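Local coordinates for peptidyl tryptophan dihydroxylase (Pseudomonas putida, PDB 7CTQ), which probably uses its FAD cofactor to dihydroxylate a peptidyl tryptophan, a step essential for biogenesis of the tryptophylquinone cofactor of quinohemoprotein amine dehydrogenase, at residues 17-22 / 280-285; 53-58 / 99-104; 89-94 / 273-278. All coordinates share one frame; numbering follows the deposited sequence. Where two conformers were deposited one is given.

Contact 1: residues 17-22 / 280-285; sequences GAATAI and SSALQA
T20 meets A282 through its hydroxyl: OG1 stands 3.3 Å from A282 CB, with T20 CA and A282 CA 5.8 Å apart. The methyl of A282 points at helix 15-27, while the CB of T20 leaves its helix at a slant, so it is the OG1 branch that reaches across. Its torsion accounts for this placement: with OG1 beside the backbone N and opposite the carbonyl carbon (chi1 -59°), the oxygen turns back along its own helix and donates to A16 O, while its side rests against the A282 methyl. A285 comes to the same hydroxyl from further along the chain, its CB 4.1 Å from T20 OG1. A type I turn from A282 to A285, closed by A285 N to A282 O at 3.1 Å, brings both methyls to one side. The residue before T20, A19, adds the purely apolar pair, A19 CB to A282 CB at 4.3 Å.

Segment 17-22 lies on the helix that carries G17, the last glycine of a probable GxGxxG motif, as in Rossmann-type folds. Here that helix packs on the C-terminal part of helix 274-282 and the turn after it; the side chain of A282 is about 8 Å from the FAD. No hydrogen bond crosses the interface: small residues permit the close approach, and the T20 hydroxyl is satisfied within its own helix, so cohesion rests on van der Waals contact.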
loop_
_atom_site.group_PDB
_atom_site.type_symbol
_atom_site.label_atom_id
_atom_site.label_comp_id
_atom_site.label_asym_id
_atom_site.label_seq_id
_atom_site.Cartn_x
_atom_site.Cartn_y
_atom_site.Cartn_z
ATOM N N GLY A 17 -0.066 -9.686 4.019
ATOM C CA GLY A 17 0.074 -10.788 4.961
ATOM C C GLY A 17 1.142 -11.775 4.533
ATOM O O GLY A 17 1.974 -12.202 5.348
ATOM N N ALA A 18 1.155 -12.126 3.241
ATOM C CA ALA A 18 2.169 -13.044 2.723
ATOM C C ALA A 18 3.570 -12.483 2.928
ATOM O O ALA A 18 4.468 -13.182 3.419
ATOM C CB ALA A 18 1.913 -13.319 1.244
ATOM N N ALA A 19 3.771 -11.215 2.550
ATOM C CA ALA A 19 5.062 -10.561 2.728
ATOM C C ALA A 19 5.523 -10.630 4.177
ATOM O O ALA A 19 6.655 -11.030 4.462
ATOM C CB ALA A 19 4.965 -9.106 2.259
ATOM N N THR A 20 4.644 -10.262 5.110
ATOM C CA THR A 20 5.013 -10.235 6.522
ATOM C C THR A 20 5.390 -11.626 7.021
ATOM O O THR A 20 6.410 -11.803 7.706
ATOM C CB THR A 20 3.855 -9.657 7.344
ATOM O OG1 THR A 20 3.558 -8.335 6.876
ATOM C CG2 THR A 20 4.200 -9.618 8.824
ATOM N N ALA A 21 4.573 -12.623 6.679
ATOM C CA ALA A 21 4.842 -14.012 7.050
ATOM C C ALA A 21 6.242 -14.453 6.631
ATOM O O ALA A 21 6.993 -15.033 7.428
ATOM C CB ALA A 21 3.786 -14.921 6.417
ATOM N N ILE A 22 6.608 -14.186 5.374
ATOM C CA ILE A 22 7.906 -14.620 4.882
ATOM C C ILE A 22 9.019 -13.875 5.599
ATOM O O ILE A 22 10.057 -14.459 5.937
ATOM C CB ILE A 22 7.984 -14.444 3.358
ATOM C CG1 ILE A 22 6.922 -15.321 2.693
ATOM C CG2 ILE A 22 9.386 -14.787 2.844
ATOM C CD1 ILE A 22 6.929 -15.258 1.202
ATOM N N SER A 280 4.963 -1.958 0.803
ATOM C CA SER A 280 5.752 -0.980 1.557
ATOM C C SER A 280 5.330 -0.926 3.017
ATOM O O SER A 280 6.166 -0.724 3.910
ATOM C CB SER A 280 5.607 0.408 0.932
ATOM O OG SER A 280 6.100 0.398 -0.395
ATOM N N SER A 281 4.029 -1.078 3.278
ATOM C CA SER A 281 3.542 -0.988 4.646
ATOM C C SER A 281 3.958 -2.203 5.460
ATOM O O SER A 281 4.065 -2.111 6.685
ATOM C CB SER A 281 2.022 -0.835 4.647
ATOM O OG SER A 281 1.393 -2.054 4.281
ATOM N N ALA A 282 4.218 -3.336 4.800
ATOM C CA ALA A 282 4.623 -4.557 5.486
ATOM C C ALA A 282 6.131 -4.743 5.532
ATOM O O ALA A 282 6.608 -5.632 6.247
ATOM C CB ALA A 282 3.984 -5.781 4.811
ATOM N N LEU A 283 6.886 -3.908 4.810
ATOM C CA LEU A 283 8.316 -4.136 4.639
ATOM C C LEU A 283 9.042 -4.209 5.977
ATOM O O LEU A 283 9.879 -5.091 6.188
ATOM C CB LEU A 283 8.920 -3.032 3.766
ATOM C CG LEU A 283 10.427 -3.131 3.487
ATOM C CD1 LEU A 283 10.736 -4.272 2.513
ATOM C CD2 LEU A 283 11.027 -1.798 2.996
ATOM N N GLN A 284 8.743 -3.295 6.896
ATOM C CA GLN A 284 9.411 -3.307 8.188
ATOM C C GLN A 284 8.502 -3.794 9.311
ATOM O O GLN A 284 8.861 -3.681 10.486
ATOM C CB GLN A 284 10.001 -1.921 8.472
ATOM C CG GLN A 284 11.119 -1.634 7.460
ATOM C CD GLN A 284 11.600 -0.189 7.431
ATOM O OE1 GLN A 284 11.135 0.661 8.189
ATOM N NE2 GLN A 284 12.562 0.087 6.552
ATOM N N ALA A 285 7.353 -4.373 8.973
ATOM C CA ALA A 285 6.538 -5.038 9.987
ATOM C C ALA A 285 7.294 -6.159 10.698
ATOM O O ALA A 285 7.227 -6.227 11.939
ATOM C CB ALA A 285 5.237 -5.549 9.350
#

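Contact 2: residues 53-58 / 99-104; sequences GLRHVG and RDDLQR
D101 faces G58, the C-prime residue of a Schellman motif that ends helix 48-56. The evidence for the motif is the positive phi of G58 (98°), the bond from L59 N to L54 O and the weak one from G58 N to R55 O. The chain that follows G58 brings the amides of G61 and A62 to D101.

Followed outward, D101 first presents CB, which points at segment 53-58 and lies 3.8 Å from G58 O. CG sits beside the backbone N, opposite the carbonyl carbon (chi1 -53°), a rotation that carries the carboxylate across to the other segment. At the tip the two oxygens part company. OD2 is 3.6 Å from G58 O, a pair of acceptors that cannot bond to each other; what holds OD2 is the chain just beyond, with a hydrogen bond from A62 N and a weak one from G61 N. R55 also sends its guanidinium this way, but R55 NH2 stays 4.3 Å from D101 OD2, and that oxygen lies well out of the guanidinium plane. The attraction is therefore one of charge alone, probably softened by solvent, since R55 is exposed.

OD1 turns instead to its own helix and forms a salt bridge with R104 NH2 at 3.5 Å. The aspartate thus links the chain after one helix to a basic residue one turn on in the other. The R104 guanidinium is itself laid over the backbone, with D100 O 3.4 Å above its plane and offset toward the rim.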
loop_
_atom_site.group_PDB
_atom_site.type_symbol
_atom_site.label_atom_id
_atom_site.label_comp_id
_atom_site.label_asym_id
_atom_site.label_seq_id
_atom_site.Cartn_x
_atom_site.Cartn_y
_atom_site.Cartn_z
ATOM N N GLY A 53 9.450 -6.095 -7.468
ATOM C CA GLY A 53 9.174 -5.811 -6.071
ATOM C C GLY A 53 8.451 -6.950 -5.381
ATOM O O GLY A 53 8.662 -7.193 -4.192
ATOM N N LEU A 54 7.594 -7.670 -6.114
ATOM C CA LEU A 54 6.904 -8.828 -5.559
ATOM C C LEU A 54 7.808 -10.045 -5.435
ATOM O O LEU A 54 7.524 -10.920 -4.612
ATOM C CB LEU A 54 5.680 -9.182 -6.409
ATOM C CG LEU A 54 4.352 -8.705 -5.816
ATOM C CD1 LEU A 54 3.268 -8.655 -6.869
ATOM C CD2 LEU A 54 3.927 -9.588 -4.656
ATOM N N ARG A 55 8.880 -10.131 -6.225
ATOM C CA ARG A 55 9.839 -11.205 -6.015
ATOM C C ARG A 55 10.950 -10.788 -5.058
ATOM O O ARG A 55 11.527 -11.644 -4.381
ATOM C CB ARG A 55 10.417 -11.690 -7.358
ATOM C CG ARG A 55 11.657 -12.566 -7.211
ATOM C CD ARG A 55 11.340 -14.074 -7.275
ATOM N NE ARG A 55 10.992 -14.626 -5.962
ATOM C CZ ARG A 55 10.259 -15.724 -5.761
ATOM N NH1 ARG A 55 9.815 -16.444 -6.787
ATOM N NH2 ARG A 55 10.004 -16.130 -4.525
ATOM N N HIS A 56 11.229 -9.486 -4.961
ATOM C CA HIS A 56 12.058 -8.984 -3.867
ATOM C C HIS A 56 11.549 -9.481 -2.521
ATOM O O HIS A 56 12.339 -9.849 -1.641
ATOM C CB HIS A 56 12.081 -7.450 -3.902
ATOM C CG HIS A 56 12.712 -6.808 -2.701
ATOM N ND1 HIS A 56 13.706 -7.414 -1.963
ATOM C CD2 HIS A 56 12.497 -5.601 -2.124
ATOM C CE1 HIS A 56 14.067 -6.613 -0.975
ATOM N NE2 HIS A 56 13.350 -5.506 -1.052
ATOM N N VAL A 57 10.228 -9.522 -2.351
ATOM C CA VAL A 57 9.646 -9.991 -1.099
ATOM C C VAL A 57 9.543 -11.509 -1.037
ATOM O O VAL A 57 9.321 -12.068 0.045
ATOM C CB VAL A 57 8.260 -9.364 -0.881
ATOM C CG1 VAL A 57 7.888 -9.450 0.568
ATOM C CG2 VAL A 57 8.266 -7.921 -1.315
ATOM N N GLY A 58 9.692 -12.197 -2.158
ATOM C CA GLY A 58 9.592 -13.638 -2.171
ATOM C C GLY A 58 8.250 -14.194 -2.588
ATOM O O GLY A 58 7.967 -15.359 -2.289
ATOM N N ARG A 99 -0.398 -18.814 -1.807
ATOM C CA ARG A 99 -0.315 -19.855 -0.788
ATOM C C ARG A 99 0.841 -20.814 -1.057
ATOM O O ARG A 99 1.421 -21.358 -0.111
ATOM C CB ARG A 99 -1.637 -20.620 -0.714
ATOM C CG ARG A 99 -2.840 -19.840 -1.224
ATOM C CD ARG A 99 -3.084 -18.590 -0.404
ATOM N NE ARG A 99 -4.115 -18.805 0.605
ATOM C CZ ARG A 99 -5.420 -18.830 0.345
ATOM N NH1 ARG A 99 -5.854 -18.648 -0.896
ATOM N NH2 ARG A 99 -6.293 -19.033 1.326
ATOM N N ASP A 100 1.189 -21.034 -2.332
ATOM C CA ASP A 100 2.318 -21.903 -2.665
ATOM C C ASP A 100 3.622 -21.324 -2.136
ATOM O O ASP A 100 4.440 -22.038 -1.540
ATOM C CB ASP A 100 2.416 -22.107 -4.182
ATOM C CG ASP A 100 1.135 -22.643 -4.792
ATOM O OD1 ASP A 100 0.225 -23.023 -4.020
ATOM O OD2 ASP A 100 1.029 -22.668 -6.042
ATOM N N ASP A 101 3.837 -20.025 -2.356
ATOM C CA ASP A 101 5.057 -19.384 -1.882
ATOM C C ASP A 101 5.150 -19.415 -0.365
ATOM O O ASP A 101 6.250 -19.505 0.188
ATOM C CB ASP A 101 5.124 -17.948 -2.392
ATOM C CG ASP A 101 4.964 -17.861 -3.895
ATOM O OD1 ASP A 101 4.011 -18.476 -4.424
ATOM O OD2 ASP A 101 5.793 -17.185 -4.548
ATOM N N LEU A 102 4.011 -19.352 0.322
ATOM C CA LEU A 102 4.030 -19.439 1.777
ATOM C C LEU A 102 4.434 -20.839 2.236
ATOM O O LEU A 102 5.344 -20.995 3.065
ATOM C CB LEU A 102 2.666 -19.035 2.336
ATOM C CG LEU A 102 2.330 -17.544 2.168
ATOM C CD1 LEU A 102 0.830 -17.284 2.301
ATOM C CD2 LEU A 102 3.120 -16.687 3.161
ATOM N N GLN A 103 3.784 -21.873 1.691
ATOM C CA GLN A 103 4.147 -23.239 2.059
ATOM C C GLN A 103 5.586 -23.540 1.669
ATOM O O GLN A 103 6.305 -24.227 2.403
ATOM C CB GLN A 103 3.181 -24.236 1.421
ATOM C CG GLN A 103 2.023 -24.612 2.338
ATOM C CD GLN A 103 0.945 -25.439 1.652
ATOM O OE1 GLN A 103 0.615 -25.212 0.486
ATOM N NE2 GLN A 103 0.386 -26.403 2.379
ATOM N N ARG A 104 6.042 -22.995 0.540
ATOM C CA ARG A 104 7.447 -23.141 0.173
ATOM C C ARG A 104 8.361 -22.532 1.233
ATOM O O ARG A 104 9.440 -23.066 1.516
ATOM C CB ARG A 104 7.693 -22.496 -1.190
ATOM C CG ARG A 104 8.993 -22.916 -1.860
ATOM C CD ARG A 104 8.803 -23.173 -3.353
ATOM N NE ARG A 104 8.033 -22.117 -4.003
ATOM C CZ ARG A 104 6.781 -22.258 -4.432
ATOM N NH1 ARG A 104 6.155 -23.420 -4.288
ATOM N NH2 ARG A 104 6.155 -21.238 -5.007
#

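Contact 3: residues 89-94 / 273-278; sequences LDRQRF and NGIFQS. With FAD (flavin-adenine dinucleotide), chain C.
L89 and I275 make the tight part of this contact. L89 CD2 and I275 CD1 are 3.5 Å apart, closer than usual for two methyls, and the side chains cross obliquely. The same L89 CD2 lies 3.7 Å above one face of the F94 ring, offset toward its rim; the methyl touches the ring on one flank and I275 on another, at roughly a right angle.

The backbones stay far apart even at their nearest pair, L89 CA and I275 CA at 10.3 Å, with only methyl tips meeting. The loose side is a marginal approach of R91 NH1 to I275 CD1 at 4.1 Å, and no hydrogen bond joins the two segments directly. Across that separation FAD serves as the bridge. R91, its chain bent at chi2 (-57°) and again at chi3, curls its guanidinium to the cofactor. R91 NH1 donates almost straight to FAD O4' (2.9 Å, 169°), and R91 NH2 reaches FAD O1A at 2.9 Å, the phosphate oxygen lying at the guanidinium edge, in its plane. E44 and D95 form salt bridges to the same group and help fix its rotation. An alanine here would remove both ribityl and phosphate bonds and would probably leave the E44 and D95 carboxylates without their shared cation.

From the opposite segment, I275 N donates to FAD O2 at 2.9 Å and 172°, while I275 CD1 also touches that oxygen at 3.6 Å. Because I275 N belongs to the first turn of helix 274-282, the positive helix end is directed at the flavin N1-C2 carbonyl region, an arrangement likely to stabilise negative charge there when the flavin is reduced.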
loop_
_atom_site.group_PDB
_atom_site.type_symbol
_atom_site.label_atom_id
_atom_site.label_comp_id
_atom_site.label_asym_id
_atom_site.label_seq_id
_atom_site.Cartn_x
_atom_site.Cartn_y
_atom_site.Cartn_z
ATOM N N LEU A 89 -2.857 -8.220 -13.697
ATOM C CA LEU A 89 -2.712 -9.221 -12.650
ATOM C C LEU A 89 -4.085 -9.777 -12.320
ATOM O O LEU A 89 -4.982 -9.024 -11.933
ATOM C CB LEU A 89 -2.062 -8.633 -11.399
ATOM C CG LEU A 89 -1.907 -9.698 -10.318
ATOM C CD1 LEU A 89 -0.726 -10.610 -10.628
ATOM C CD2 LEU A 89 -1.771 -9.064 -8.956
ATOM N N ASP A 90 -4.251 -11.084 -12.464
ATOM C CA ASP A 90 -5.526 -11.708 -12.142
ATOM C C ASP A 90 -5.459 -12.152 -10.685
ATOM O O ASP A 90 -4.766 -13.120 -10.347
ATOM C CB ASP A 90 -5.830 -12.855 -13.103
ATOM C CG ASP A 90 -6.788 -13.870 -12.516
ATOM O OD1 ASP A 90 -7.727 -13.475 -11.794
ATOM O OD2 ASP A 90 -6.609 -15.063 -12.782
ATOM N N ARG A 91 -6.171 -11.420 -9.822
ATOM C CA ARG A 91 -6.124 -11.663 -8.386
ATOM C C ARG A 91 -6.627 -13.047 -8.013
ATOM O O ARG A 91 -6.239 -13.569 -6.961
ATOM C CB ARG A 91 -6.934 -10.592 -7.654
ATOM C CG ARG A 91 -6.339 -9.197 -7.781
ATOM C CD ARG A 91 -4.909 -9.183 -7.273
ATOM N NE ARG A 91 -4.822 -9.668 -5.899
ATOM C CZ ARG A 91 -4.814 -8.875 -4.832
ATOM N NH1 ARG A 91 -4.879 -7.560 -4.989
ATOM N NH2 ARG A 91 -4.738 -9.393 -3.611
ATOM N N GLN A 92 -7.481 -13.650 -8.843
ATOM C CA GLN A 92 -7.869 -15.041 -8.627
ATOM C C GLN A 92 -6.647 -15.952 -8.669
ATOM O O GLN A 92 -6.351 -16.664 -7.700
ATOM C CB GLN A 92 -8.900 -15.471 -9.672
ATOM C CG GLN A 92 -10.014 -14.465 -9.930
ATOM C CD GLN A 92 -10.795 -14.777 -11.200
ATOM O OE1 GLN A 92 -10.761 -14.014 -12.168
ATOM N NE2 GLN A 92 -11.497 -15.906 -11.200
ATOM N N ARG A 93 -5.923 -15.940 -9.798
ATOM C CA ARG A 93 -4.671 -16.689 -9.891
ATOM C C ARG A 93 -3.700 -16.266 -8.799
ATOM O O ARG A 93 -3.087 -17.117 -8.142
ATOM C CB ARG A 93 -4.016 -16.495 -11.260
ATOM C CG ARG A 93 -4.229 -17.607 -12.295
ATOM C CD ARG A 93 -5.709 -17.752 -12.585
ATOM N NE ARG A 93 -6.035 -18.270 -13.907
ATOM C CZ ARG A 93 -6.956 -19.200 -14.132
ATOM N NH1 ARG A 93 -7.641 -19.726 -13.123
ATOM N NH2 ARG A 93 -7.194 -19.603 -15.371
ATOM N N PHE A 94 -3.566 -14.955 -8.581
ATOM C CA PHE A 94 -2.544 -14.424 -7.681
ATOM C C PHE A 94 -2.709 -14.951 -6.259
ATOM O O PHE A 94 -1.780 -15.532 -5.686
ATOM C CB PHE A 94 -2.601 -12.897 -7.704
ATOM C CG PHE A 94 -1.399 -12.238 -7.108
ATOM C CD1 PHE A 94 -0.138 -12.442 -7.647
ATOM C CD2 PHE A 94 -1.526 -11.400 -6.016
ATOM C CE1 PHE A 94 0.972 -11.822 -7.102
ATOM C CE2 PHE A 94 -0.418 -10.780 -5.465
ATOM C CZ PHE A 94 0.830 -10.991 -6.009
ATOM N N ASN A 273 -0.700 1.239 -8.484
ATOM C CA ASN A 273 0.461 0.825 -7.709
ATOM C C ASN A 273 0.083 0.351 -6.314
ATOM O O ASN A 273 0.947 0.310 -5.434
ATOM C CB ASN A 273 1.460 1.974 -7.596
ATOM C CG ASN A 273 2.569 1.876 -8.610
ATOM O OD1 ASN A 273 3.674 1.438 -8.292
ATOM N ND2 ASN A 273 2.283 2.283 -9.847
ATOM N N GLY A 274 -1.179 -0.026 -6.095
ATOM C CA GLY A 274 -1.632 -0.330 -4.746
ATOM C C GLY A 274 -0.901 -1.499 -4.115
ATOM O O GLY A 274 -0.557 -1.465 -2.928
ATOM N N ILE A 275 -0.646 -2.552 -4.897
ATOM C CA ILE A 275 0.020 -3.728 -4.342
ATOM C C ILE A 275 1.407 -3.357 -3.828
ATOM O O ILE A 275 1.831 -3.807 -2.752
ATOM C CB ILE A 275 0.075 -4.859 -5.387
ATOM C CG1 ILE A 275 -1.318 -5.486 -5.556
ATOM C CG2 ILE A 275 1.052 -5.915 -4.954
ATOM C CD1 ILE A 275 -1.488 -6.300 -6.835
ATOM N N PHE A 276 2.121 -2.514 -4.574
ATOM C CA PHE A 276 3.434 -2.056 -4.131
ATOM C C PHE A 276 3.322 -1.252 -2.842
ATOM O O PHE A 276 4.138 -1.411 -1.923
ATOM C CB PHE A 276 4.086 -1.216 -5.230
ATOM C CG PHE A 276 5.401 -0.603 -4.829
ATOM C CD1 PHE A 276 6.593 -1.257 -5.095
ATOM C CD2 PHE A 276 5.448 0.635 -4.189
ATOM C CE1 PHE A 276 7.813 -0.692 -4.726
ATOM C CE2 PHE A 276 6.659 1.204 -3.822
ATOM C CZ PHE A 276 7.842 0.540 -4.088
ATOM N N GLN A 277 2.332 -0.362 -2.776
ATOM C CA GLN A 277 2.135 0.465 -1.594
ATOM C C GLN A 277 1.763 -0.381 -0.382
ATOM O O GLN A 277 2.173 -0.077 0.747
ATOM C CB GLN A 277 1.077 1.511 -1.899
ATOM C CG GLN A 277 1.509 2.409 -3.037
ATOM C CD GLN A 277 0.409 3.301 -3.524
ATOM O OE1 GLN A 277 -0.744 3.123 -3.153
ATOM N NE2 GLN A 277 0.753 4.269 -4.362
ATOM N N SER A 278 1.007 -1.462 -0.598
ATOM C CA SER A 278 0.690 -2.368 0.501
ATOM C C SER A 278 1.921 -3.142 0.946
ATOM O O SER A 278 2.106 -3.390 2.144
ATOM C CB SER A 278 -0.431 -3.318 0.082
ATOM O OG SER A 278 -1.281 -2.683 -0.859
HETATM P PA FAD C . -5.759 -8.040 0.242
HETATM O O1A FAD C . -4.994 -8.186 -1.015
HETATM O O2A FAD C . -7.176 -7.527 0.029
HETATM O O5B FAD C . -5.676 -9.379 1.042
HETATM C C5B FAD C . -6.619 -9.693 2.085
HETATM C C4B FAD C . -6.767 -11.191 2.092
HETATM O O4B FAD C . -7.518 -11.587 3.262
HETATM C C3B FAD C . -7.494 -11.795 0.885
HETATM O O3B FAD C . -6.878 -13.021 0.502
HETATM C C2B FAD C . -8.925 -11.983 1.405
HETATM O O2B FAD C . -9.613 -13.068 0.784
HETATM C C1B FAD C . -8.651 -12.330 2.868
HETATM N N9A FAD C . -9.730 -12.086 3.816
HETATM C C8A FAD C . -10.622 -11.053 3.860
HETATM N N7A FAD C . -11.475 -11.109 4.853
HETATM C C5A FAD C . -11.136 -12.288 5.492
HETATM C C6A FAD C . -11.669 -12.950 6.616
HETATM N N6A FAD C . -12.701 -12.496 7.327
HETATM N N1A FAD C . -11.092 -14.118 7.004
HETATM C C2A FAD C . -10.057 -14.583 6.299
HETATM N N3A FAD C . -9.476 -14.041 5.222
HETATM C C4A FAD C . -10.059 -12.892 4.868
HETATM N N1 FAD C . -3.511 -2.369 -6.689
HETATM C C2 FAD C . -2.688 -2.477 -7.775
HETATM O O2 FAD C . -1.493 -2.754 -7.658
HETATM N N3 FAD C . -3.197 -2.284 -9.043
HETATM C C4 FAD C . -4.507 -1.983 -9.354
HETATM O O4 FAD C . -4.847 -1.846 -10.527
HETATM C C4X FAD C . -5.375 -1.868 -8.198
HETATM N N5 FAD C . -6.632 -1.577 -8.403
HETATM C C5X FAD C . -7.462 -1.465 -7.299
HETATM C C6 FAD C . -8.807 -1.148 -7.497
HETATM C C7 FAD C . -9.677 -1.008 -6.421
HETATM C C7M FAD C . -11.122 -0.668 -6.672
HETATM C C8 FAD C . -9.195 -1.186 -5.114
HETATM C C8M FAD C . -10.112 -1.051 -3.928
HETATM C C9 FAD C . -7.857 -1.507 -4.912
HETATM C C9A FAD C . -6.990 -1.641 -5.990
HETATM N N10 FAD C . -5.630 -1.972 -5.815
HETATM C C10 FAD C . -4.786 -2.077 -6.902
HETATM C "C1'" FAD C . -5.074 -2.122 -4.469
HETATM C "C2'" FAD C . -4.805 -3.560 -4.059
HETATM O "O2'" FAD C . -5.947 -4.388 -4.278
HETATM C "C3'" FAD C . -4.439 -3.569 -2.576
HETATM O "O3'" FAD C . -3.475 -2.544 -2.364
HETATM C "C4'" FAD C . -3.864 -4.877 -2.041
HETATM O "O4'" FAD C . -4.575 -6.007 -2.555
HETATM C "C5'" FAD C . -3.878 -4.892 -0.531
HETATM O "O5'" FAD C . -3.152 -6.044 -0.079
HETATM P P FAD C . -3.484 -6.715 1.288
HETATM O O1P FAD C . -3.265 -5.649 2.373
HETATM O O2P FAD C . -2.735 -7.993 1.444
HETATM O O3P FAD C . -5.044 -6.987 1.191
#

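Overall arrangement
Contacts 1 and 3 are buried and contact 2 only partly so, with its centre about 17 Å from the centre of the chain against about 11 and 10 Å. Helix 274-282 serves contacts 1 and 3, its start at the flavin and its C-terminal part against the Rossmann-type helix; helix 91-104 serves contacts 2 and 3 in the same divided way. Chemistry follows place: methyl packing in contact 1, charges in contact 2, with an aspartate held by amides of the following chain, tight methyl packing plus cofactor bonds in contact 3. Contact 2 touches both others, A19 CB meeting V57 CG1 at 3.4 Å and L54 CD1 meeting F94 CZ at 3.5 Å, while contacts 1 and 3 meet only through the shared helix.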